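Local coordinates for acid phosphatase (PDB 2I33), which probably hydrolyses phosphate monoesters at acidic pH, as a magnesium-binding class C acid phosphatase of the HAD superfamily, at residues K34-Q39 with I213-M218; F178-S183 with P217-W222. One frame throughout, in Å; residues are numbered along the deposited sequence.

Interaction 1: residues K34-Q39 with I213-M218; sequences KALYYQ and IFPNPM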
# COMPACT_ATOMS: atom_id res chain seq x y z
N LYS A 34 -7.67 2.06 3.00
CA LYS A 34 -8.17 3.44 3.12
C LYS A 34 -7.15 4.33 3.80
O LYS A 34 -6.92 5.45 3.37
CB LYS A 34 -9.50 3.47 3.84
CG LYS A 34 -10.57 2.65 3.14
CD LYS A 34 -11.84 2.62 3.95
CE LYS A 34 -13.05 2.02 3.22
NZ LYS A 34 -12.77 0.92 2.27
N ALA A 35 -6.52 3.82 4.85
CA ALA A 35 -5.53 4.57 5.60
C ALA A 35 -4.33 4.94 4.73
O ALA A 35 -3.74 6.03 4.86
CB ALA A 35 -5.07 3.79 6.78
N LEU A 36 -3.94 4.02 3.84
CA LEU A 36 -2.85 4.30 2.93
C LEU A 36 -3.22 5.40 1.95
O LEU A 36 -2.38 6.20 1.57
CB LEU A 36 -2.46 3.05 2.16
CG LEU A 36 -1.62 2.12 3.03
CD1 LEU A 36 -1.81 0.65 2.65
CD2 LEU A 36 -0.19 2.47 2.98
N TYR A 37 -4.47 5.44 1.52
CA TYR A 37 -4.95 6.53 0.67
C TYR A 37 -4.95 7.85 1.45
O TYR A 37 -4.45 8.85 0.97
CB TYR A 37 -6.30 6.21 0.04
CG TYR A 37 -6.10 5.39 -1.21
CD1 TYR A 37 -5.96 4.02 -1.13
CD2 TYR A 37 -5.95 5.98 -2.45
CE1 TYR A 37 -5.72 3.25 -2.27
CE2 TYR A 37 -5.69 5.20 -3.59
CZ TYR A 37 -5.58 3.85 -3.49
OH TYR A 37 -5.36 3.08 -4.60
N TYR A 38 -5.44 7.84 2.67
CA TYR A 38 -5.36 9.09 3.45
C TYR A 38 -3.90 9.48 3.68
O TYR A 38 -3.55 10.67 3.65
CB TYR A 38 -6.05 8.93 4.79
CG TYR A 38 -7.53 8.91 4.67
CD1 TYR A 38 -8.23 9.99 4.09
CD2 TYR A 38 -8.28 7.88 5.21
CE1 TYR A 38 -9.63 9.98 4.01
CE2 TYR A 38 -9.67 7.88 5.15
CZ TYR A 38 -10.34 8.93 4.53
OH TYR A 38 -11.72 8.93 4.47
N GLN A 39 -3.04 8.53 3.96
CA GLN A 39 -1.65 8.85 4.23
C GLN A 39 -1.02 9.50 3.01
O GLN A 39 -0.31 10.50 3.10
CB GLN A 39 -0.85 7.58 4.52
CG GLN A 39 0.63 7.80 4.70
CD GLN A 39 1.28 6.65 5.45
OE1 GLN A 39 1.18 6.58 6.68
NE2 GLN A 39 1.85 5.67 4.70
N ILE A 213 2.72 7.67 -3.83
CA ILE A 213 2.29 6.35 -4.30
C ILE A 213 1.17 5.79 -3.45
O ILE A 213 1.13 6.03 -2.24
CB ILE A 213 3.48 5.37 -4.39
CG1 ILE A 213 3.05 4.04 -5.01
CG2 ILE A 213 4.20 5.25 -3.05
CD1 ILE A 213 4.10 3.36 -5.72
N PHE A 214 0.25 5.08 -4.13
CA PHE A 214 -0.90 4.41 -3.56
C PHE A 214 -0.84 2.91 -3.83
O PHE A 214 -0.30 2.46 -4.83
CB PHE A 214 -2.17 5.00 -4.11
CG PHE A 214 -2.33 6.44 -3.74
CD1 PHE A 214 -2.75 6.78 -2.49
CD2 PHE A 214 -2.02 7.44 -4.62
CE1 PHE A 214 -2.86 8.11 -2.08
CE2 PHE A 214 -2.15 8.76 -4.24
CZ PHE A 214 -2.56 9.09 -2.96
N PRO A 215 -1.42 2.13 -2.92
CA PRO A 215 -1.32 0.66 -3.06
C PRO A 215 -2.34 0.02 -3.97
O PRO A 215 -3.54 0.13 -3.75
CB PRO A 215 -1.55 0.19 -1.62
CG PRO A 215 -2.56 1.21 -1.11
CD PRO A 215 -2.04 2.52 -1.63
N ASN A 216 -1.87 -0.72 -4.96
CA ASN A 216 -2.73 -1.46 -5.86
C ASN A 216 -2.16 -2.84 -6.16
O ASN A 216 -1.43 -3.06 -7.13
CB ASN A 216 -2.92 -0.70 -7.17
CG ASN A 216 -3.81 -1.46 -8.14
OD1 ASN A 216 -4.32 -2.55 -7.77
ND2 ASN A 216 -4.00 -0.92 -9.33
N PRO A 217 -2.50 -3.80 -5.30
CA PRO A 217 -2.07 -5.18 -5.52
C PRO A 217 -2.94 -5.96 -6.47
O PRO A 217 -2.74 -7.17 -6.60
CB PRO A 217 -2.18 -5.78 -4.12
CG PRO A 217 -3.32 -5.06 -3.55
CD PRO A 217 -3.26 -3.66 -4.05
N MET A 218 -3.93 -5.31 -7.08
CA MET A 218 -4.89 -6.02 -7.93
C MET A 218 -4.36 -6.24 -9.34
O MET A 218 -4.64 -7.25 -9.99
CB MET A 218 -6.19 -5.22 -8.04
CG MET A 218 -6.91 -5.01 -6.69
SD MET A 218 -8.44 -4.16 -6.94
CE MET A 218 -7.81 -2.50 -7.29
O HOH W 1 -0.20 5.21 0.08

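Interaction 2: residues F178-S183 with P217-W222; sequences FGDNLS and PMYGDW. With MG (magnesium ion), chain C.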
# COMPACT_ATOMS: atom_id res chain seq x y z
N PHE A 178 0.88 11.83 -8.37
CA PHE A 178 0.13 10.86 -7.56
C PHE A 178 -0.18 9.64 -8.42
O PHE A 178 -0.69 9.79 -9.52
CB PHE A 178 -1.20 11.45 -7.06
CG PHE A 178 -1.01 12.59 -6.08
CD1 PHE A 178 -1.15 12.38 -4.74
CD2 PHE A 178 -0.64 13.84 -6.53
CE1 PHE A 178 -0.96 13.40 -3.85
CE2 PHE A 178 -0.44 14.88 -5.65
CZ PHE A 178 -0.60 14.65 -4.31
N GLY A 179 0.07 8.45 -7.89
CA GLY A 179 -0.32 7.27 -8.67
C GLY A 179 -0.19 5.97 -7.91
O GLY A 179 0.35 5.94 -6.82
N ASP A 180 -0.67 4.90 -8.53
CA ASP A 180 -0.60 3.57 -7.95
C ASP A 180 0.31 2.65 -8.73
O ASP A 180 0.50 1.49 -8.38
CB ASP A 180 -1.98 2.91 -7.93
CG ASP A 180 -2.52 2.69 -9.34
OD1 ASP A 180 -2.82 3.71 -10.00
OD2 ASP A 180 -2.64 1.50 -9.74
N ASN A 181 0.86 3.17 -9.80
CA ASN A 181 1.67 2.41 -10.70
C ASN A 181 2.92 3.25 -10.94
O ASN A 181 2.83 4.46 -11.12
CB ASN A 181 0.89 2.25 -11.99
CG ASN A 181 1.59 1.38 -13.01
OD1 ASN A 181 2.84 1.32 -13.10
ND2 ASN A 181 0.78 0.72 -13.84
N LEU A 182 4.08 2.63 -10.88
CA LEU A 182 5.34 3.38 -11.01
C LEU A 182 5.36 4.19 -12.29
O LEU A 182 5.95 5.26 -12.31
CB LEU A 182 6.55 2.46 -10.98
CG LEU A 182 6.82 1.79 -9.64
CD1 LEU A 182 7.98 0.83 -9.77
CD2 LEU A 182 7.01 2.81 -8.56
N SER A 183 4.70 3.71 -13.33
CA SER A 183 4.68 4.44 -14.61
C SER A 183 3.81 5.72 -14.55
O SER A 183 3.75 6.49 -15.51
CB SER A 183 4.31 3.54 -15.80
OG SER A 183 3.17 2.79 -15.52
N PRO A 217 -2.50 -3.80 -5.30
CA PRO A 217 -2.07 -5.18 -5.52
C PRO A 217 -2.94 -5.96 -6.47
O PRO A 217 -2.74 -7.17 -6.60
CB PRO A 217 -2.18 -5.78 -4.12
CG PRO A 217 -3.32 -5.06 -3.55
CD PRO A 217 -3.26 -3.66 -4.05
N MET A 218 -3.93 -5.31 -7.08
CA MET A 218 -4.89 -6.02 -7.93
C MET A 218 -4.36 -6.24 -9.34
O MET A 218 -4.64 -7.25 -9.99
CB MET A 218 -6.19 -5.22 -8.04
CG MET A 218 -6.91 -5.01 -6.69
SD MET A 218 -8.44 -4.16 -6.94
CE MET A 218 -7.81 -2.50 -7.29
N TYR A 219 -3.64 -5.25 -9.81
CA TYR A 219 -3.21 -5.19 -11.19
C TYR A 219 -2.21 -4.05 -11.38
O TYR A 219 -2.05 -3.19 -10.50
CB TYR A 219 -4.41 -5.01 -12.12
CG TYR A 219 -4.94 -3.60 -12.08
CD1 TYR A 219 -6.02 -3.26 -11.31
CD2 TYR A 219 -4.32 -2.59 -12.81
CE1 TYR A 219 -6.51 -1.99 -11.28
CE2 TYR A 219 -4.79 -1.28 -12.76
CZ TYR A 219 -5.87 -0.97 -11.99
OH TYR A 219 -6.31 0.33 -11.96
N GLY A 220 -1.59 -4.03 -12.54
CA GLY A 220 -0.71 -2.96 -12.90
C GLY A 220 0.53 -3.44 -13.61
O GLY A 220 0.63 -4.61 -14.04
N ASP A 221 1.46 -2.50 -13.74
CA ASP A 221 2.74 -2.80 -14.38
C ASP A 221 3.59 -3.80 -13.61
O ASP A 221 4.41 -4.49 -14.19
CB ASP A 221 3.55 -1.53 -14.62
CG ASP A 221 3.06 -0.74 -15.80
OD1 ASP A 221 1.94 -1.00 -16.30
OD2 ASP A 221 3.81 0.16 -16.23
N TRP A 222 3.37 -3.93 -12.30
CA TRP A 222 4.09 -4.93 -11.54
C TRP A 222 3.78 -6.33 -12.10
O TRP A 222 4.65 -7.18 -12.16
CB TRP A 222 3.74 -4.85 -10.06
CG TRP A 222 2.35 -5.20 -9.75
CD1 TRP A 222 1.29 -4.34 -9.66
CD2 TRP A 222 1.86 -6.49 -9.43
NE1 TRP A 222 0.16 -5.04 -9.31
CE2 TRP A 222 0.48 -6.36 -9.16
CE3 TRP A 222 2.45 -7.74 -9.34
CZ2 TRP A 222 -0.30 -7.45 -8.79
CZ3 TRP A 222 1.66 -8.83 -8.98
CH2 TRP A 222 0.31 -8.68 -8.74
MG MG C . -3.82 3.70 -11.91
O HOH W 2 -0.72 -0.67 -10.16
O HOH W 3 -3.93 1.86 -11.98
O HOH W 4 -1.91 3.82 -12.82
O HOH W 5 -4.65 3.80 -13.94

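Interaction 1: residues K34-Q39 with I213-M218
Buried aromatic and proline packing joins helix 31-54 to the loop that leaves edge strand 211-213 of the parallel sheet, with Leu36 and Tyr37 meeting Phe214 and Pro215. The two rings form an offset pair: their planes differ by 11°, but the centroids stand 4.7 Å apart and overlap is slight. Phe214 supplies its CD1 corner to one face of Tyr37, where CD1 comes 3.3 Å from Tyr37 CD2. The Tyr37 CG lies anti to its carbonyl carbon (chi1 -84°), which carries the ring across Phe214, its CE1 reaching Pro215 CD at 3.8 Å. Leu36 then completes the apolar patch, its CB 3.8 Å from Pro215 CG. At the Phe214 edge, in plane, sits the carbonyl of Tyr37, with its O 3.5 Å from Phe214 CE1.

The direct contacts are thus apolar or weakly polar, and the polar link runs through a water that donates to Leu36 O and to Ile213 O, at 2.8 Å from each. Ile213 O has a second donor in Gln39 NE2 of the second subunit. Tyr37 OH finds its partners outside both segments, in Glu68 O and Tyr27 OH. Chemically, dispersion between flat groups and shape matching account for most of this interface, while the bridging water links two backbone carbonyls and the phenol hydroxyl ties the helix to the loop carrying Glu68.

Interaction 2: residues F178-S183 with P217-W222
Asp180 OD2 is gripped from several sides, and two of its partners are waters that lie between it and Tyr219. Water 3, also a magnesium ligand, donates to Asp180 OD2 at 2.6 Å and to Tyr219 OH at 2.8 Å, a hydroxyl also hydrogen-bonded to Glu68 OE1; water 2, 2.9 Å from Asp180 OD2, can also reach Tyr219 O, but more acceptors surround it than it can serve at once. Asn216 ND2 adds a further hydrogen bond to OD2. The other carboxylate oxygen, OD1, binds magnesium at 2.2 Å. Chi1 of Asp180 (64°) places the carboxylate toward the metal and the loop, and chi2 (-68°) sets OD1 on the magnesium and OD2 on the loop side.

Farther along the segments, Asn181 and Asp221 meet at about a right angle. Asn181 ND2 gives a weak but nearly straight bond to Asp221 OD1 (3.2 Å, 175° at the hydrogen), while Ser183 OG stands 2.8 Å from Asp221 OD2. Asn181 OD1 also accepts from Ser183 N at 3.0 Å, an Asx turn in which the donor lies above the carbonyl plane; this bond probably limits the rotation of the amide. Gly220 occupies the N-cap position of helix 221-226.

Asp65 OD2 and Asp67 O complete the magnesium shell with Asp180 OD1 and three waters. An acidic loop just after the C-terminal end of parallel strand 172-179, next to the middle strand 59-64, joined at the metal to Asp65, through its side chain, and Asp67, through its backbone carbonyl, is the hallmark of a HAD-type active site.

How the interactions relate
From the N terminus, helix 31-54 supplies 34-39, and interaction 1 closes a loop of 173 residues when the chain returns at 213-218. Segment 178-183, at the end of strand 172-179, lies inside that loop, yet its partner 217-222 extends past it, so the two closures interlock and share Pro217 and Met218. The shared run carries the chain from the edge strand to helix 221-226. Direct bonds also couple the contacts: Phe214 N probably bonds to Gly179 O (2.8 Å), and Asn216 reaches Asp180 from the same loop. Together they tie an N-terminal helix, two neighbouring sheet strands and the magnesium site, and both touch the second subunit.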